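Local structure of putative oxidoreductase (Jannaschia sp., 3C24) at residues Tyr217-Arg221 against Gln222-Asp226; Ala258-Val262 against Val263-Trp267; Phe227-Gly230 against His231-Val234. The protein is a putative oxidoreductase, not characterised in detail, that probably binds NAD(P) through a Rossmann-type domain and pairs with a second subunit through its helical C-terminal part. All coordinates share one frame; numbering follows the deposited sequence.

Interaction 1. Residues Tyr217-Arg221 against Gln222-Asp226; sequences YGIDR and QAALD
Arg221 leans across Leu225, one helical turn further on, and its side chain can be followed outward. CB lies beside the backbone, 3.4 Å from Gln222 N. CG, set opposite the backbone N (chi1 -163°), begins an extended run to NE and comes within loose reach of Leu225 CD1. At the tip CZ approaches Leu225 CD2, and NH1 comes near Leu225 CD1, which the guanidinium meets obliquely; this closeness is doubtful, both side chains being modelled in two positions. NH2 turns to a salt bridge with Asp211 on helix 184-217. Arginine suits this place because its long aliphatic part can pack on leucine while its charge reaches the preceding helix.

The contact is the short loop of an alpha-helical hairpin whose two helices, 184-217 and 221-239, pack on each other: the first ends, Gly218 takes the positive phi that glycine tolerates easily, and the second starts after Asp220. Asp220 occupies the N-cap position, yet its carboxylate makes no capping bond; instead OD1 accepts from a water 2.5 Å away, which in turn accepts from Gln222 N. Its backbone O receives a straight bond from Ala224 N (3.1 Å, 163°) and a weak one from Ala223 N.

On the buried side, Ile219 CG2 touches Ala223 CB at 4.0 Å and Ala224 CB at 4.2 Å, where the small alanines let the loop lie close to the helix. Gln222, bent at chi2, brings NE2 to 2.8 Å from Asp226 OD1, met from above the carboxylate plane; Asp226 OD2 pairs with Arg178 and His180 of the second subunit.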
loop_
_atom_site.group_PDB
_atom_site.type_symbol
_atom_site.label_atom_id
_atom_site.label_comp_id
_atom_site.label_asym_id
_atom_site.label_seq_id
_atom_site.Cartn_x
_atom_site.Cartn_y
_atom_site.Cartn_z
ATOM N N TYR A 217 13.058 -12.094 15.589
ATOM C CA TYR A 217 12.391 -13.384 15.662
ATOM C C TYR A 217 12.888 -14.463 14.709
ATOM O O TYR A 217 12.283 -15.522 14.592
ATOM C CB TYR A 217 10.897 -13.203 15.530
ATOM C CG TYR A 217 10.393 -12.272 16.602
ATOM C CD1 TYR A 217 10.516 -12.627 17.919
ATOM C CD2 TYR A 217 9.831 -11.060 16.302
ATOM C CE1 TYR A 217 10.071 -11.825 18.919
ATOM C CE2 TYR A 217 9.393 -10.213 17.318
ATOM C CZ TYR A 217 9.529 -10.591 18.610
ATOM O OH TYR A 217 9.118 -9.761 19.633
ATOM N N GLY A 218 13.971 -14.137 14.037
ATOM C CA GLY A 218 14.682 -15.090 13.176
ATOM C C GLY A 218 14.025 -15.444 11.872
ATOM O O GLY A 218 14.384 -16.455 11.286
ATOM N N ILE A 219 13.034 -14.665 11.452
ATOM C CA ILE A 219 12.325 -14.968 10.224
ATOM C C ILE A 219 13.142 -14.479 9.043
ATOM O O ILE A 219 13.616 -13.354 9.021
ATOM C CB ILE A 219 10.921 -14.330 10.193
ATOM C CG1 ILE A 219 10.106 -14.841 11.395
ATOM C CG2 ILE A 219 10.231 -14.632 8.873
ATOM C CD1 ILE A 219 8.821 -14.078 11.719
ATOM N N ASP A 220 13.339 -15.372 8.098
ATOM C CA ASP A 220 14.010 -15.006 6.843
ATOM C C ASP A 220 13.405 -13.710 6.352
ATOM O O ASP A 220 12.199 -13.593 6.205
ATOM C CB ASP A 220 13.802 -16.063 5.757
ATOM C CG ASP A 220 14.600 -15.780 4.493
ATOM O OD1 ASP A 220 15.742 -15.252 4.584
ATOM O OD2 ASP A 220 14.105 -16.140 3.407
ATOM N N ARG A 221 14.247 -12.736 6.024
ATOM C CA ARG A 221 13.662 -11.426 5.622
ATOM C C ARG A 221 12.802 -11.516 4.374
ATOM O O ARG A 221 11.804 -10.841 4.336
ATOM C CB ARG A 221 14.692 -10.253 5.537
ATOM C CG ARG A 221 14.020 -8.821 5.527
ATOM C CD ARG A 221 15.027 -7.643 5.461
ATOM N NE ARG A 221 14.366 -6.339 5.702
ATOM C CZ ARG A 221 13.876 -5.553 4.770
ATOM N NH1 ARG A 221 13.973 -5.900 3.494
ATOM N NH2 ARG A 221 13.298 -4.415 5.121
ATOM N N GLN A 222 13.152 -12.344 3.414
ATOM C CA GLN A 222 12.340 -12.463 2.204
ATOM C C GLN A 222 10.959 -13.022 2.536
ATOM O O GLN A 222 9.987 -12.692 1.893
ATOM C CB GLN A 222 12.994 -13.360 1.155
ATOM C CG GLN A 222 12.306 -13.242 -0.208
ATOM C CD GLN A 222 12.365 -11.803 -0.781
ATOM O OE1 GLN A 222 13.455 -11.235 -0.952
ATOM N NE2 GLN A 222 11.200 -11.234 -1.133
ATOM N N ALA A 223 10.912 -13.892 3.515
ATOM C CA ALA A 223 9.621 -14.458 3.969
ATOM C C ALA A 223 8.779 -13.366 4.538
ATOM O O ALA A 223 7.583 -13.239 4.223
ATOM C CB ALA A 223 9.812 -15.592 5.027
ATOM N N ALA A 224 9.369 -12.564 5.435
ATOM C CA ALA A 224 8.597 -11.479 6.081
ATOM C C ALA A 224 8.172 -10.448 5.074
ATOM O O ALA A 224 7.067 -9.893 5.152
ATOM C CB ALA A 224 9.392 -10.831 7.196
ATOM N N LEU A 225 9.067 -10.155 4.145
ATOM C CA LEU A 225 8.782 -9.171 3.069
ATOM C C LEU A 225 7.648 -9.647 2.184
ATOM O O LEU A 225 6.733 -8.901 1.899
ATOM C CB LEU A 225 10.006 -8.863 2.195
ATOM C CG LEU A 225 11.089 -7.891 2.644
ATOM C CD1 LEU A 225 12.330 -8.078 1.768
ATOM C CD2 LEU A 225 10.604 -6.405 2.616
ATOM N N ASP A 226 7.758 -10.864 1.698
ATOM C CA ASP A 226 6.711 -11.461 0.861
ATOM C C ASP A 226 5.365 -11.397 1.573
ATOM O O ASP A 226 4.350 -11.033 0.980
ATOM C CB ASP A 226 7.014 -12.932 0.495
ATOM C CG ASP A 226 8.107 -13.067 -0.573
ATOM O OD1 ASP A 226 8.496 -12.057 -1.200
ATOM O OD2 ASP A 226 8.606 -14.196 -0.750
HETATM O O HOH W 1 16.092 -13.460 2.855
#

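Interaction 2. Residues Ala258-Val262 against Val263-Trp267; sequences AKDIV and VKEDW. With SO4 (sulfate ion), chain C.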
loop_
_atom_site.group_PDB
_atom_site.type_symbol
_atom_site.label_atom_id
_atom_site.label_comp_id
_atom_site.label_asym_id
_atom_site.label_seq_id
_atom_site.Cartn_x
_atom_site.Cartn_y
_atom_site.Cartn_z
ATOM N N ALA A 258 -5.777 -4.556 18.416
ATOM C CA ALA A 258 -4.540 -4.150 17.779
ATOM C C ALA A 258 -4.322 -2.648 17.797
ATOM O O ALA A 258 -3.202 -2.150 18.004
ATOM C CB ALA A 258 -4.544 -4.627 16.359
ATOM N N LYS A 259 -5.372 -1.916 17.472
ATOM C CA LYS A 259 -5.242 -0.469 17.346
ATOM C C LYS A 259 -4.576 0.189 18.511
ATOM O O LYS A 259 -3.702 1.053 18.374
ATOM C CB LYS A 259 -6.599 0.223 17.185
ATOM C CG LYS A 259 -6.927 0.541 15.768
ATOM C CD LYS A 259 -8.349 1.089 15.612
ATOM C CE LYS A 259 -8.814 1.062 14.149
ATOM N NZ LYS A 259 -10.204 1.625 14.018
ATOM N N ASP A 260 -5.098 -0.185 19.643
ATOM C CA ASP A 260 -4.636 0.277 20.943
ATOM C C ASP A 260 -3.123 0.122 21.089
ATOM O O ASP A 260 -2.479 0.879 21.822
ATOM C CB ASP A 260 -5.303 -0.554 22.049
ATOM C CG ASP A 260 -4.658 -0.340 23.428
ATOM O OD1 ASP A 260 -4.762 0.772 24.001
ATOM O OD2 ASP A 260 -4.046 -1.304 23.945
ATOM N N ILE A 261 -2.582 -0.856 20.375
ATOM C CA ILE A 261 -1.183 -1.195 20.541
ATOM C C ILE A 261 -0.240 -0.418 19.651
ATOM O O ILE A 261 0.872 -0.054 20.079
ATOM C CB ILE A 261 -0.927 -2.680 20.241
ATOM C CG1 ILE A 261 -1.725 -3.564 21.210
ATOM C CG2 ILE A 261 0.584 -2.985 20.310
ATOM C CD1 ILE A 261 -1.539 -5.075 20.952
ATOM N N VAL A 262 -0.700 -0.124 18.442
ATOM C CA VAL A 262 0.128 0.480 17.401
ATOM C C VAL A 262 -0.175 1.940 17.052
ATOM O O VAL A 262 0.706 2.709 16.693
ATOM C CB VAL A 262 -0.023 -0.366 16.106
ATOM C CG1 VAL A 262 0.656 0.310 14.922
ATOM C CG2 VAL A 262 0.489 -1.817 16.318
ATOM N N VAL A 263 -1.442 2.285 17.084
ATOM C CA VAL A 263 -1.898 3.630 16.697
ATOM C C VAL A 263 -2.303 4.497 17.909
ATOM O O VAL A 263 -3.075 4.105 18.797
ATOM C CB VAL A 263 -3.071 3.551 15.665
ATOM C CG1 VAL A 263 -3.535 5.002 15.223
ATOM C CG2 VAL A 263 -2.713 2.694 14.426
ATOM N N LYS A 264 -1.774 5.713 17.919
ATOM C CA LYS A 264 -2.105 6.696 18.972
ATOM C C LYS A 264 -3.558 7.086 18.817
ATOM O O LYS A 264 -4.034 7.346 17.709
ATOM C CB LYS A 264 -1.188 7.899 18.944
ATOM C CG LYS A 264 0.199 7.523 19.439
ATOM C CD LYS A 264 0.992 8.703 19.936
ATOM C CE LYS A 264 2.404 8.292 20.356
ATOM N NZ LYS A 264 3.160 9.360 21.050
ATOM N N GLU A 265 -4.258 7.072 19.943
ATOM C CA GLU A 265 -5.700 7.378 19.944
ATOM C C GLU A 265 -6.028 8.737 19.307
ATOM O O GLU A 265 -7.001 8.827 18.583
ATOM C CB GLU A 265 -6.316 7.292 21.347
ATOM C CG GLU A 265 -6.415 5.874 21.902
ATOM C CD GLU A 265 -5.104 5.329 22.467
ATOM O OE1 GLU A 265 -4.069 6.028 22.387
ATOM O OE2 GLU A 265 -5.119 4.208 23.014
ATOM N N ASP A 266 -5.212 9.746 19.578
ATOM C CA ASP A 266 -5.403 11.113 19.041
ATOM C C ASP A 266 -4.641 11.348 17.729
ATOM O O ASP A 266 -4.230 12.488 17.440
ATOM C CB ASP A 266 -4.965 12.145 20.098
ATOM C CG ASP A 266 -5.459 13.552 19.811
ATOM O OD1 ASP A 266 -6.410 13.732 19.023
ATOM O OD2 ASP A 266 -4.910 14.495 20.419
ATOM N N TRP A 267 -4.477 10.289 16.948
ATOM C CA TRP A 267 -3.731 10.378 15.676
ATOM C C TRP A 267 -4.282 11.432 14.710
ATOM O O TRP A 267 -3.547 11.956 13.898
ATOM C CB TRP A 267 -3.660 9.047 14.929
ATOM C CG TRP A 267 -4.993 8.536 14.510
ATOM C CD1 TRP A 267 -5.788 7.669 15.204
ATOM C CD2 TRP A 267 -5.698 8.832 13.290
ATOM N NE1 TRP A 267 -6.955 7.447 14.521
ATOM C CE2 TRP A 267 -6.917 8.134 13.334
ATOM C CE3 TRP A 267 -5.435 9.659 12.190
ATOM C CZ2 TRP A 267 -7.860 8.230 12.324
ATOM C CZ3 TRP A 267 -6.361 9.738 11.195
ATOM C CH2 TRP A 267 -7.568 9.034 11.271
HETATM S S SO4 C . -10.370 5.388 14.751
HETATM O O1 SO4 C . -9.568 6.169 15.677
HETATM O O2 SO4 C . -11.533 6.078 14.278
HETATM O O3 SO4 C . -9.550 4.962 13.576
HETATM O O4 SO4 C . -10.892 4.194 15.427
#
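Val263 N bonds to Lys259 O (2.9 Å, 153°) in the carbonyl plane, the last i to i+4 bond as the chain leaves helix 255-262. This is a helix C-terminus running into a type I beta turn, Lys264 to Trp267, in the helical C-terminal part of the protein. Val262 CG1, in the conformer given, and Val263 CG2 meet loosely at 4.2 Å; short branched side chains suit these buried places, and Val262 also packs on Met197 of the second subunit.

In the conformer given, the side chains of Asp260 and Glu265 point the same way, with OD1 and OE2 3.6 Å apart and the carboxylate planes turned by 64°. Their repulsion is probably eased by Lys264 of the second subunit, which forms a salt bridge with Glu265.

Lys259, extended beyond CG, carries NZ to 3.0 Å from sulfate O4 and also to Glu204 of the second subunit. The sulfate, probably from the crystallisation liquor, is also hydrogen-bonded by Arg268 and by His208 of the second subunit. A phenylalanine in place of Trp267 would probably leave sulfate O1 without its indole donor and weaken the grip on the anion. That donor, Trp267 NE1, meets O1 at the ring edge, 3.1 Å away and nearly straight at 164°.

Interaction 3. Residues Phe227-Gly230 against His231-Val234; sequences FMIG and HLNV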
loop_
_atom_site.group_PDB
_atom_site.type_symbol
_atom_site.label_atom_id
_atom_site.label_comp_id
_atom_site.label_asym_id
_atom_site.label_seq_id
_atom_site.Cartn_x
_atom_site.Cartn_y
_atom_site.Cartn_z
ATOM N N PHE A 227 5.378 -11.718 2.858
ATOM C CA PHE A 227 4.148 -11.753 3.657
ATOM C C PHE A 227 3.546 -10.333 3.783
ATOM O O PHE A 227 2.353 -10.115 3.553
ATOM C CB PHE A 227 4.394 -12.388 5.037
ATOM C CG PHE A 227 3.133 -12.868 5.692
ATOM C CD1 PHE A 227 2.692 -14.114 5.479
ATOM C CD2 PHE A 227 2.396 -12.026 6.543
ATOM C CE1 PHE A 227 1.505 -14.561 6.046
ATOM C CE2 PHE A 227 1.199 -12.515 7.090
ATOM C CZ PHE A 227 0.817 -13.762 6.841
HETATM N N MSE A 228 4.403 -9.351 4.102
HETATM C CA MSE A 228 3.980 -7.974 4.226
HETATM C C MSE A 228 3.476 -7.417 2.933
HETATM O O MSE A 228 2.402 -6.813 2.898
HETATM C CB MSE A 228 5.123 -7.103 4.765
HETATM C CG MSE A 228 4.815 -5.626 4.831
HETATM SE SE MSE A 228 3.320 -5.117 5.952
HETATM C CE MSE A 228 4.316 -5.146 7.647
ATOM N N ILE A 229 4.217 -7.598 1.863
ATOM C CA ILE A 229 3.843 -6.953 0.623
ATOM C C ILE A 229 2.546 -7.551 0.035
ATOM O O ILE A 229 1.744 -6.835 -0.592
ATOM C CB ILE A 229 5.016 -6.967 -0.378
ATOM C CG1 ILE A 229 6.090 -6.013 0.181
ATOM C CG2 ILE A 229 4.604 -6.472 -1.760
ATOM C CD1 ILE A 229 5.706 -4.506 0.007
ATOM N N GLY A 230 2.379 -8.845 0.218
ATOM C CA GLY A 230 1.144 -9.523 -0.154
ATOM C C GLY A 230 -0.042 -9.074 0.681
ATOM O O GLY A 230 -1.168 -8.889 0.168
ATOM N N HIS A 231 0.193 -8.857 1.991
ATOM C CA HIS A 231 -0.876 -8.429 2.851
ATOM C C HIS A 231 -1.276 -6.988 2.624
ATOM O O HIS A 231 -2.432 -6.628 2.753
ATOM C CB HIS A 231 -0.596 -8.795 4.290
ATOM C CG HIS A 231 -0.939 -10.214 4.557
ATOM N ND1 HIS A 231 -0.183 -11.276 4.088
ATOM C CD2 HIS A 231 -2.030 -10.765 5.153
ATOM C CE1 HIS A 231 -0.777 -12.413 4.418
ATOM N NE2 HIS A 231 -1.905 -12.135 5.051
ATOM N N LEU A 232 -0.310 -6.162 2.243
ATOM C CA LEU A 232 -0.629 -4.777 1.919
ATOM C C LEU A 232 -1.515 -4.756 0.682
ATOM O O LEU A 232 -2.456 -3.970 0.566
ATOM C CB LEU A 232 0.641 -3.909 1.722
ATOM C CG LEU A 232 1.350 -3.559 3.031
ATOM C CD1 LEU A 232 2.638 -2.800 2.695
ATOM C CD2 LEU A 232 0.461 -2.758 3.959
ATOM N N ASN A 233 -1.235 -5.650 -0.231
ATOM C CA ASN A 233 -2.028 -5.786 -1.465
ATOM C C ASN A 233 -3.485 -6.086 -1.136
ATOM O O ASN A 233 -4.397 -5.341 -1.473
ATOM C CB ASN A 233 -1.481 -6.875 -2.324
ATOM C CG ASN A 233 -2.066 -6.879 -3.739
ATOM O OD1 ASN A 233 -2.435 -5.808 -4.307
ATOM N ND2 ASN A 233 -2.147 -8.064 -4.334
ATOM N N VAL A 234 -3.700 -7.169 -0.432
ATOM C CA VAL A 234 -5.078 -7.548 -0.127
ATOM C C VAL A 234 -5.772 -6.574 0.845
ATOM O O VAL A 234 -6.946 -6.288 0.647
ATOM C CB VAL A 234 -5.155 -9.017 0.382
ATOM C CG1 VAL A 234 -4.731 -9.161 1.800
ATOM C CG2 VAL A 234 -6.569 -9.567 0.196
#
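Phe227 and His231, one turn apart on helix 221-239, form an offset stack with ring centroids 4.0 Å apart and planes inclined by 18°. The imidazole CE1 sits over the rim of the phenyl face, 3.2 Å from Phe227 CZ, so this is the tight part of the contact. Phe227 CG lies opposite the backbone N (chi1 -160°), which swings the ring along the helix toward the histidine. Histidine suits the position because it offers both a flat face and a donor: ND1 bonds to Phe227 O at 2.8 Å, while His231 N reaches the same oxygen from the other face of the carbonyl.

The aliphatic side is looser, though equally buried. Met228, present as selenomethionine and bent at chi2 and chi3, lays SE 3.9 Å from Leu232 CG, and Ile229 CD1 comes only to 4.4 Å from Leu232 CD1. Met228 and Leu232 face helix 184-217, where Met228 packs on Met206 and Leu232 on Phe202.

Further along, Asn233 ND2 bonds to Pro126 O of the second subunit, and the ring of His125 from that subunit meets His231. Donating to a backbone carbonyl, His231 ND1 carries a proton, and its bond together with the stack on Phe227 probably limits rotation of the imidazole.

How the interactions relate
Along the chain the order is interaction 1, interaction 3, interaction 2, all within the helical C-terminal part. Interactions 1 and 3 adjoin on helix 221-239, their centres 13 Å apart: the first is the turn in from helix 184-217, the second the middle of the helix. Interaction 2 follows at the end of the next helix, 255-262, with its centre about 25 Å from that of interaction 1 and 21 Å from that of interaction 3, and it touches neither. All three lie on the same side of the chain's centre, 26 to 33 Å from it, and all meet the second subunit, so this helical region takes part in the contact between the two subunits at all three places.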